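Local atomic coordinates of putative thiol-disulfide isomerase or thioredoxin (Salmonella enterica subsp. enterica serovar Typhimurium, PDB entry 3L9V), a protein that probably catalyses thiol-disulfide exchange as a DsbA paralogue, helping disulfide bonds to form in other proteins of the bacterium. Residues A164-V167 and E168-R171; R115-Y118 and D119-K123; S99-D102 and V103-V106; R105-M108 and S109-I113. All blocks are in the same frame, centred on the assembly; numbering follows the deposited sequence.

Contact 1: residues A164-V167 and E168-R171; sequences AFSV and ENFR
Val167 and Glu168 open the helix 167-182, and Ser166 stands just before them as its N-cap. Glu168 has its CB 4.1 Å from Ser166 OG, while CG lies trans to its own backbone N (chi1 179°) and the extended chain carries the carboxylate away from the turn. Asn169 does more. Its backbone N donates to Ser166 OG over 3.1 Å, the capping bond, with an N-H...O angle of 159°. That hydroxyl can reach forward over the first turn to Asn169 N because it is tucked between its own N and carbonyl carbon (chi1 66°). CG of the Asn169 amide comes 3.3 Å from Ser166 OG, and ND2 donates a hydrogen bond to a water that also accepts one from Phe165 N, tying the helix start to the preceding loop. At Phe170 the regular ladder begins, with N donating to Ser166 O at 2.9 Å. Ala164 CB presses on this same residue, 3.8 Å from Phe170 CB and at the edge of the ring; Phe162 touches that side chain too. Arg171 N then bonds Val167 O at 2.8 Å. Farther out, Val167 CG1 lies 3.7 Å from Arg171 NH1, whose stronger partner is the carbonyl O of Met36, on a loop that Val167 also touches. The bond from Asn169 N to the hydroxyl is a serine N-cap, here at the start of the last helix of a thioredoxin-fold domain.

Contact 2: residues R115-Y118 and D119-K123; sequences RGEY and DRSIK
Tyr118 turns its ring toward Ile122, one helical turn on, and the side chain can be followed outward atom by atom. CB sits 3.1 Å from Asp119 N, as covalent neighbours must. CG is trans to the backbone N (chi1 -178°), which sends the ring outward from the helix, and CD1 runs 3.7 Å from Asp119 OD1, an oxygen lying at the ring edge. Farther out CE1 meets Ile122 CB, which stands over one face near the rim. At the tip, CZ comes within 3.5 Å of Ile122 CD1 and OH within 3.3 Å of the same methyl. Leu73 of helix 64-77 touches both side chains, and Phe107 meets the Tyr118 ring edge-to-face, so this short helix of the DsbA-type helical domain is pinned to its neighbours through the tyrosine. Ile122 N donates to Tyr118 O at 2.7 Å. There are also two salt bridges. Asp119 OD2 lies in the guanidinium plane of Arg115, and NE meets it at 2.8 Å on the syn side, somewhat out of the carboxylate plane, the two flat groups standing 80° apart; Asp119 OD1 is taken by Arg104. Arg120 NH2 meets Glu117 OE1 at 3.0 Å from above the carboxylate plane, and Gly116 O lies over the centre of one face of the Arg120 guanidinium, 3.1 Å above its plane.

Contact 3: residues S99-D102 and V103-V106; sequences SPDD and VRRV
Asp102 and Arg105 lie side by side and point the same way, one turn apart on helix 100-111. Arg105 NH2 donates to Asp102 OD1 over 2.7 Å, and the bond is almost straight at 173°. The oxygen lies in the guanidinium plane, yet the nitrogen approaches it from above the carboxylate plane, with the two flat groups turned 86° against each other. A water lies between Asp102 OD1, to which it donates, and Arg105 NE, though its spacing to NE is so short that this second link is doubtful. A bend at chi3 (46°) folds the arginine back to bring NH2 to the carboxylate, with one face above Asp102 O.

The other carboxylate oxygen serves the helix start. Asp102 OD2 accepts from Ser99 N at 3.0 Å, while Ser99 OG accepts from Asp102 N at 3.3 Å: a capping box. His98 N also donates to Asp102 OD2. One aspartate thus closes the first turn with one oxygen and holds an arginine with the other, and these donors, together with the helix N-terminus, would be expected to favour its charged form.

Val103, on the buried side, has CB 3.3 Å from Pro100 O and CG2 3.8 Å from Ser99 O. Its side chain packs on Leu67 and Ala70 of helix 64-77 and on Phe87 of helix 80-93. On the outer side Asp101 OD2 reaches Arg104 NH2 at 3.3 Å, a longer salt bridge; the stronger partner of Arg104 is Asp119 of helix 115-121, held through NH1.

Contact 4: residues R105-M108 and S109-I113; sequences RVFM and SATGI
Phe107 O takes two good bonds from a single residue, Thr111, where helix 100-111 ends. Thr111 N donates to it at 3.0 Å and the hydroxyl OG1 at 2.9 Å, the latter from above the carbonyl plane. A weak third bond comes from Ala110 N. The hydroxyl sits between its own N and carbonyl carbon (chi1 65°), so it can turn back toward Phe107 while accepting from Ile113 N at 3.3 Å, which makes an ST turn. Met108 O is used twice as well: Gly112 N donates at 2.7 Å, and so does a water, whose further link to Ile113 O is short enough to be doubtful. Gly112, with positive phi (83°), is where the backbone departs from the helix.

Ile113 is thereby brought back against the helix. Its CG2 lies 3.9 Å from CG of Met108, a selenomethionine, and 4.0 Å from Phe107 CD1, at the edge of that ring. Helix 64-77 packs on this side, with Met77 touching both Phe107 and Ile113. The carbonyls of Phe107 and Met108 both keep their i+4 N-H donors, and Thr111 OG1 adds a second to Phe107 O, so the last turn stays satisfied even as the chain leaves the helix.

Overall arrangement
Contacts 2, 3 and 4 form one cluster on one side of the chain. Contacts 3 and 4 follow each other along helix 100-111, share Arg105 and Val106, and have centres about 9 Å apart: one holds its capped start, the other takes in its last turn. Contact 2, on the next helix, lies about 12 Å from contact 3 and 11 Å from contact 4 between centres, joined by the salt bridge Asp119 OD1 to Arg104 NH1 (2.8 Å) and by Tyr118 CE2 against Phe107 CG (3.7 Å). Contact 1 stands apart: its nearest atoms are about 24 Å from contacts 3 and 4 and 31 Å from contact 2. Cys26 and Cys29 fit the thioredoxin-type CxxC pattern and probably form the redox site.

Contact 1: residues A164-V167 and E168-R171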
loop_
_atom_site.group_PDB
_atom_site.type_symbol
_atom_site.label_atom_id
_atom_site.label_comp_id
_atom_site.label_asym_id
_atom_site.label_seq_id
_atom_site.Cartn_x
_atom_site.Cartn_y
_atom_site.Cartn_z
ATOM N N ALA A 164 -8.005 -20.705 5.885
ATOM C CA ALA A 164 -6.918 -21.614 5.547
ATOM C C ALA A 164 -6.171 -22.026 6.809
ATOM O O ALA A 164 -6.128 -21.278 7.773
ATOM C CB ALA A 164 -5.961 -20.938 4.571
ATOM N N PHE A 165 -5.573 -23.210 6.790
ATOM C CA PHE A 165 -4.701 -23.626 7.877
ATOM C C PHE A 165 -3.253 -23.270 7.598
ATOM O O PHE A 165 -2.400 -23.419 8.467
ATOM C CB PHE A 165 -4.803 -25.133 8.114
ATOM C CG PHE A 165 -6.164 -25.586 8.504
ATOM C CD1 PHE A 165 -6.949 -24.812 9.332
ATOM C CD2 PHE A 165 -6.650 -26.806 8.072
ATOM C CE1 PHE A 165 -8.209 -25.237 9.701
ATOM C CE2 PHE A 165 -7.901 -27.224 8.436
ATOM C CZ PHE A 165 -8.680 -26.436 9.256
ATOM N N SER A 166 -2.971 -22.795 6.393
ATOM C CA SER A 166 -1.595 -22.493 6.025
ATOM C C SER A 166 -1.463 -21.163 5.275
ATOM O O SER A 166 -2.404 -20.689 4.634
ATOM C CB SER A 166 -0.997 -23.641 5.196
ATOM O OG SER A 166 -1.647 -23.777 3.936
ATOM N N VAL A 167 -0.281 -20.567 5.376
ATOM C CA VAL A 167 0.024 -19.344 4.662
ATOM C C VAL A 167 -0.174 -19.587 3.182
ATOM O O VAL A 167 -0.751 -18.765 2.466
ATOM C CB VAL A 167 1.473 -18.906 4.904
ATOM C CG1 VAL A 167 1.880 -17.842 3.883
ATOM C CG2 VAL A 167 1.628 -18.387 6.295
ATOM N N GLU A 168 0.277 -20.754 2.744
ATOM C CA GLU A 168 0.274 -21.126 1.331
ATOM C C GLU A 168 -1.140 -21.271 0.743
ATOM O O GLU A 168 -1.393 -20.836 -0.380
ATOM C CB GLU A 168 1.078 -22.417 1.144
ATOM C CG GLU A 168 1.140 -22.931 -0.280
ATOM C CD GLU A 168 1.512 -24.406 -0.337
ATOM O OE1 GLU A 168 1.590 -25.047 0.738
ATOM O OE2 GLU A 168 1.722 -24.929 -1.455
ATOM N N ASN A 169 -2.064 -21.874 1.492
ATOM C CA ASN A 169 -3.456 -21.929 1.031
ATOM C C ASN A 169 -4.142 -20.576 1.140
ATOM O O ASN A 169 -4.915 -20.196 0.258
ATOM C CB ASN A 169 -4.261 -22.980 1.803
ATOM C CG ASN A 169 -3.818 -24.386 1.485
ATOM O OD1 ASN A 169 -3.054 -24.597 0.556
ATOM N ND2 ASN A 169 -4.291 -25.352 2.255
ATOM N N PHE A 170 -3.867 -19.850 2.226
ATOM C CA PHE A 170 -4.453 -18.518 2.370
ATOM C C PHE A 170 -4.048 -17.634 1.196
ATOM O O PHE A 170 -4.884 -17.004 0.577
ATOM C CB PHE A 170 -4.068 -17.821 3.686
ATOM C CG PHE A 170 -4.807 -16.519 3.909
ATOM C CD1 PHE A 170 -4.356 -15.335 3.332
ATOM C CD2 PHE A 170 -5.964 -16.487 4.664
ATOM C CE1 PHE A 170 -5.046 -14.150 3.507
ATOM C CE2 PHE A 170 -6.657 -15.301 4.840
ATOM C CZ PHE A 170 -6.197 -14.133 4.258
ATOM N N ARG A 171 -2.754 -17.582 0.917
ATOM C CA ARG A 171 -2.225 -16.780 -0.182
ATOM C C ARG A 171 -2.831 -17.168 -1.540
ATOM O O ARG A 171 -3.243 -16.316 -2.324
ATOM C CB ARG A 171 -0.704 -16.937 -0.233
ATOM C CG ARG A 171 -0.048 -16.376 -1.487
ATOM C CD ARG A 171 1.491 -16.479 -1.395
ATOM N NE ARG A 171 1.981 -17.850 -1.513
ATOM C CZ ARG A 171 2.810 -18.451 -0.659
ATOM N NH1 ARG A 171 3.275 -17.824 0.408
ATOM N NH2 ARG A 171 3.180 -19.698 -0.885
HETATM O O HOH W 1 -6.220 -25.317 4.464
#

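Contact 2: residues R115-Y118 and D119-K123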
loop_
_atom_site.group_PDB
_atom_site.type_symbol
_atom_site.label_atom_id
_atom_site.label_comp_id
_atom_site.label_asym_id
_atom_site.label_seq_id
_atom_site.Cartn_x
_atom_site.Cartn_y
_atom_site.Cartn_z
ATOM N N ARG A 115 20.223 14.460 2.842
ATOM C CA ARG A 115 19.454 15.256 3.782
ATOM C C ARG A 115 18.813 16.482 3.143
ATOM O O ARG A 115 17.618 16.714 3.303
ATOM C CB ARG A 115 20.341 15.675 4.956
ATOM C CG ARG A 115 19.697 16.659 5.890
ATOM C CD ARG A 115 18.398 16.121 6.507
ATOM N NE ARG A 115 17.832 17.081 7.470
ATOM C CZ ARG A 115 18.144 17.116 8.768
ATOM N NH1 ARG A 115 19.006 16.253 9.277
ATOM N NH2 ARG A 115 17.592 18.012 9.559
ATOM N N GLY A 116 19.611 17.269 2.426
ATOM C CA GLY A 116 19.130 18.483 1.792
ATOM C C GLY A 116 18.097 18.236 0.697
ATOM O O GLY A 116 17.176 19.018 0.526
ATOM N N GLU A 117 18.258 17.161 -0.064
ATOM C CA GLU A 117 17.291 16.830 -1.102
ATOM C C GLU A 117 15.993 16.307 -0.480
ATOM O O GLU A 117 14.896 16.660 -0.926
ATOM C CB GLU A 117 17.863 15.811 -2.077
ATOM C CG GLU A 117 17.000 15.622 -3.319
ATOM C CD GLU A 117 16.844 16.908 -4.115
ATOM O OE1 GLU A 117 17.876 17.539 -4.435
ATOM O OE2 GLU A 117 15.692 17.288 -4.422
ATOM N N TYR A 118 16.104 15.501 0.573
ATOM C CA TYR A 118 14.890 15.039 1.257
ATOM C C TYR A 118 14.075 16.224 1.740
ATOM O O TYR A 118 12.888 16.342 1.425
ATOM C CB TYR A 118 15.225 14.097 2.412
ATOM C CG TYR A 118 14.011 13.550 3.109
ATOM C CD1 TYR A 118 13.423 14.252 4.149
ATOM C CD2 TYR A 118 13.444 12.333 2.730
ATOM C CE1 TYR A 118 12.303 13.761 4.815
ATOM C CE2 TYR A 118 12.326 11.832 3.395
ATOM C CZ TYR A 118 11.757 12.554 4.424
ATOM O OH TYR A 118 10.652 12.077 5.082
ATOM N N ASP A 119 14.734 17.141 2.453
ATOM C CA ASP A 119 14.049 18.277 3.063
ATOM C C ASP A 119 13.372 19.164 2.020
ATOM O O ASP A 119 12.308 19.700 2.270
ATOM C CB ASP A 119 14.996 19.101 3.955
ATOM C CG ASP A 119 15.335 18.389 5.265
ATOM O OD1 ASP A 119 14.641 17.402 5.619
ATOM O OD2 ASP A 119 16.300 18.811 5.940
ATOM N N ARG A 120 13.997 19.322 0.859
ATOM C CA ARG A 120 13.394 20.128 -0.199
ATOM C C ARG A 120 12.292 19.349 -0.905
ATOM O O ARG A 120 11.272 19.902 -1.307
ATOM C CB ARG A 120 14.455 20.576 -1.213
ATOM C CG ARG A 120 15.396 21.651 -0.684
ATOM C CD ARG A 120 16.398 22.137 -1.756
ATOM N NE ARG A 120 17.161 21.056 -2.390
ATOM C CZ ARG A 120 18.367 20.633 -1.997
ATOM N NH1 ARG A 120 18.965 21.161 -0.948
ATOM N NH2 ARG A 120 18.967 19.656 -2.645
ATOM N N SER A 121 12.499 18.049 -1.040
ATOM C CA SER A 121 11.611 17.248 -1.846
ATOM C C SER A 121 10.345 16.882 -1.101
ATOM O O SER A 121 9.273 16.871 -1.688
ATOM C CB SER A 121 12.317 15.989 -2.316
ATOM O OG SER A 121 13.241 16.295 -3.321
ATOM N N ILE A 122 10.480 16.574 0.187
ATOM C CA ILE A 122 9.367 16.061 0.992
ATOM C C ILE A 122 8.183 17.023 0.958
ATOM O O ILE A 122 7.028 16.630 1.166
ATOM C CB ILE A 122 9.800 15.802 2.464
ATOM C CG1 ILE A 122 8.826 14.847 3.181
ATOM C CG2 ILE A 122 10.000 17.122 3.214
ATOM C CD1 ILE A 122 8.877 13.399 2.617
ATOM N N LYS A 123 8.475 18.291 0.686
ATOM C CA LYS A 123 7.439 19.326 0.682
ATOM C C LYS A 123 7.237 19.955 -0.705
ATOM O O LYS A 123 6.592 20.999 -0.839
ATOM C CB LYS A 123 7.755 20.409 1.718
ATOM C CG LYS A 123 9.107 21.107 1.538
ATOM C CD LYS A 123 9.177 22.353 2.418
ATOM C CE LYS A 123 10.299 23.298 2.008
ATOM N NZ LYS A 123 11.624 22.781 2.430
#

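Contact 3: residues S99-D102 and V103-V106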
loop_
_atom_site.group_PDB
_atom_site.type_symbol
_atom_site.label_atom_id
_atom_site.label_comp_id
_atom_site.label_asym_id
_atom_site.label_seq_id
_atom_site.Cartn_x
_atom_site.Cartn_y
_atom_site.Cartn_z
ATOM N N SER A 99 9.538 8.822 15.610
ATOM C CA SER A 99 9.494 10.264 15.392
ATOM C C SER A 99 9.638 10.636 13.921
ATOM O O SER A 99 10.030 9.824 13.106
ATOM C CB SER A 99 10.624 10.931 16.167
ATOM O OG SER A 99 11.813 10.821 15.426
ATOM N N PRO A 100 9.288 11.873 13.580
ATOM C CA PRO A 100 9.437 12.317 12.199
ATOM C C PRO A 100 10.869 12.190 11.723
ATOM O O PRO A 100 11.047 11.838 10.569
ATOM C CB PRO A 100 8.994 13.772 12.250
ATOM C CG PRO A 100 8.012 13.808 13.363
ATOM C CD PRO A 100 8.467 12.797 14.378
ATOM N N ASP A 101 11.862 12.428 12.581
ATOM C CA ASP A 101 13.259 12.241 12.175
ATOM C C ASP A 101 13.555 10.783 11.804
ATOM O O ASP A 101 14.367 10.499 10.924
ATOM C CB ASP A 101 14.242 12.679 13.283
ATOM C CG ASP A 101 14.220 14.186 13.557
ATOM O OD1 ASP A 101 14.959 14.631 14.466
ATOM O OD2 ASP A 101 13.485 14.926 12.876
ATOM N N ASP A 102 12.930 9.845 12.506
ATOM C CA ASP A 102 13.103 8.445 12.158
ATOM C C ASP A 102 12.655 8.220 10.706
ATOM O O ASP A 102 13.334 7.539 9.944
ATOM C CB ASP A 102 12.262 7.560 13.081
ATOM C CG ASP A 102 12.887 7.373 14.454
ATOM O OD1 ASP A 102 14.128 7.307 14.545
ATOM O OD2 ASP A 102 12.127 7.258 15.436
ATOM N N VAL A 103 11.489 8.771 10.351
ATOM C CA VAL A 103 10.919 8.578 9.003
ATOM C C VAL A 103 11.920 9.004 7.932
ATOM O O VAL A 103 12.225 8.242 7.026
ATOM C CB VAL A 103 9.610 9.369 8.823
ATOM C CG1 VAL A 103 9.126 9.320 7.369
ATOM C CG2 VAL A 103 8.556 8.811 9.761
ATOM N N ARG A 104 12.450 10.215 8.074
ATOM C CA ARG A 104 13.427 10.741 7.121
ATOM C C ARG A 104 14.712 9.912 7.099
ATOM O O ARG A 104 15.305 9.665 6.050
ATOM C CB ARG A 104 13.749 12.214 7.439
ATOM C CG ARG A 104 15.062 12.721 6.791
ATOM C CD ARG A 104 15.256 14.199 7.026
ATOM N NE ARG A 104 15.468 14.446 8.443
ATOM C CZ ARG A 104 15.245 15.604 9.038
ATOM N NH1 ARG A 104 14.820 16.644 8.328
ATOM N NH2 ARG A 104 15.445 15.713 10.345
ATOM N N ARG A 105 15.155 9.499 8.275
ATOM C CA ARG A 105 16.372 8.707 8.388
ATOM C C ARG A 105 16.236 7.382 7.642
ATOM O O ARG A 105 17.108 7.006 6.856
ATOM C CB ARG A 105 16.726 8.508 9.875
ATOM C CG ARG A 105 18.033 7.792 10.139
ATOM C CD ARG A 105 18.272 7.633 11.645
ATOM N NE ARG A 105 17.087 7.161 12.367
ATOM C CZ ARG A 105 16.655 5.900 12.371
ATOM N NH1 ARG A 105 17.298 4.962 11.686
ATOM N NH2 ARG A 105 15.568 5.576 13.054
ATOM N N VAL A 106 15.126 6.676 7.854
ATOM C CA VAL A 106 14.928 5.414 7.145
ATOM C C VAL A 106 14.784 5.655 5.623
ATOM O O VAL A 106 15.224 4.840 4.819
ATOM C CB VAL A 106 13.675 4.660 7.661
ATOM C CG1 VAL A 106 13.318 3.520 6.717
ATOM C CG2 VAL A 106 13.880 4.160 9.109
HETATM O O HOH W 2 16.238 9.049 13.805
#

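Contact 4: residues R105-M108 and S109-I113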
loop_
_atom_site.group_PDB
_atom_site.type_symbol
_atom_site.label_atom_id
_atom_site.label_comp_id
_atom_site.label_asym_id
_atom_site.label_seq_id
_atom_site.Cartn_x
_atom_site.Cartn_y
_atom_site.Cartn_z
ATOM N N ARG A 105 15.155 9.499 8.275
ATOM C CA ARG A 105 16.372 8.707 8.388
ATOM C C ARG A 105 16.236 7.382 7.642
ATOM O O ARG A 105 17.108 7.006 6.856
ATOM C CB ARG A 105 16.726 8.508 9.875
ATOM C CG ARG A 105 18.033 7.792 10.139
ATOM C CD ARG A 105 18.272 7.633 11.645
ATOM N NE ARG A 105 17.087 7.161 12.367
ATOM C CZ ARG A 105 16.655 5.900 12.371
ATOM N NH1 ARG A 105 17.298 4.962 11.686
ATOM N NH2 ARG A 105 15.568 5.576 13.054
ATOM N N VAL A 106 15.126 6.676 7.854
ATOM C CA VAL A 106 14.928 5.414 7.145
ATOM C C VAL A 106 14.784 5.655 5.623
ATOM O O VAL A 106 15.224 4.840 4.819
ATOM C CB VAL A 106 13.675 4.660 7.661
ATOM C CG1 VAL A 106 13.318 3.520 6.717
ATOM C CG2 VAL A 106 13.880 4.160 9.109
ATOM N N PHE A 107 14.147 6.754 5.222
ATOM C CA PHE A 107 13.943 6.991 3.787
ATOM C C PHE A 107 15.310 7.218 3.132
ATOM O O PHE A 107 15.622 6.626 2.097
ATOM C CB PHE A 107 13.030 8.202 3.564
ATOM C CG PHE A 107 12.569 8.374 2.136
ATOM C CD1 PHE A 107 13.440 8.837 1.158
ATOM C CD2 PHE A 107 11.253 8.120 1.787
ATOM C CE1 PHE A 107 13.017 9.019 -0.156
ATOM C CE2 PHE A 107 10.810 8.292 0.482
ATOM C CZ PHE A 107 11.694 8.734 -0.503
HETATM N N MSE A 108 16.127 8.062 3.760
HETATM C CA MSE A 108 17.477 8.372 3.253
HETATM C C MSE A 108 18.368 7.153 3.180
HETATM O O MSE A 108 19.101 6.971 2.225
HETATM C CB MSE A 108 18.162 9.413 4.146
HETATM C CG MSE A 108 17.567 10.783 4.004
HETATM SE SE MSE A 108 18.328 11.945 5.343
HETATM C CE MSE A 108 20.216 11.538 4.910
ATOM N N SER A 109 18.292 6.305 4.197
ATOM C CA SER A 109 19.104 5.100 4.220
ATOM C C SER A 109 18.704 4.119 3.121
ATOM O O SER A 109 19.537 3.429 2.559
ATOM C CB SER A 109 18.997 4.421 5.586
ATOM O OG SER A 109 19.703 3.194 5.585
ATOM N N ALA A 110 17.423 4.057 2.804
ATOM C CA ALA A 110 16.945 3.095 1.815
ATOM C C ALA A 110 17.237 3.589 0.400
ATOM O O ALA A 110 17.451 2.803 -0.535
ATOM C CB ALA A 110 15.451 2.873 1.996
ATOM N N THR A 111 17.225 4.898 0.219
ATOM C CA THR A 111 17.349 5.409 -1.142
ATOM C C THR A 111 18.695 6.082 -1.488
ATOM O O THR A 111 19.053 6.186 -2.662
ATOM C CB THR A 111 16.217 6.367 -1.443
ATOM O OG1 THR A 111 16.344 7.513 -0.590
ATOM C CG2 THR A 111 14.843 5.647 -1.197
ATOM N N GLY A 112 19.420 6.524 -0.468
ATOM C CA GLY A 112 20.671 7.232 -0.676
ATOM C C GLY A 112 20.430 8.707 -0.950
ATOM O O GLY A 112 21.365 9.427 -1.282
ATOM N N ILE A 113 19.183 9.166 -0.833
ATOM C CA ILE A 113 18.904 10.582 -1.056
ATOM C C ILE A 113 19.608 11.373 0.053
ATOM O O ILE A 113 19.793 10.864 1.155
ATOM C CB ILE A 113 17.376 10.901 -1.124
ATOM C CG1 ILE A 113 17.123 12.280 -1.728
ATOM C CG2 ILE A 113 16.706 10.870 0.241
ATOM C CD1 ILE A 113 15.642 12.721 -1.634
HETATM O O HOH W 3 21.112 9.102 2.301
#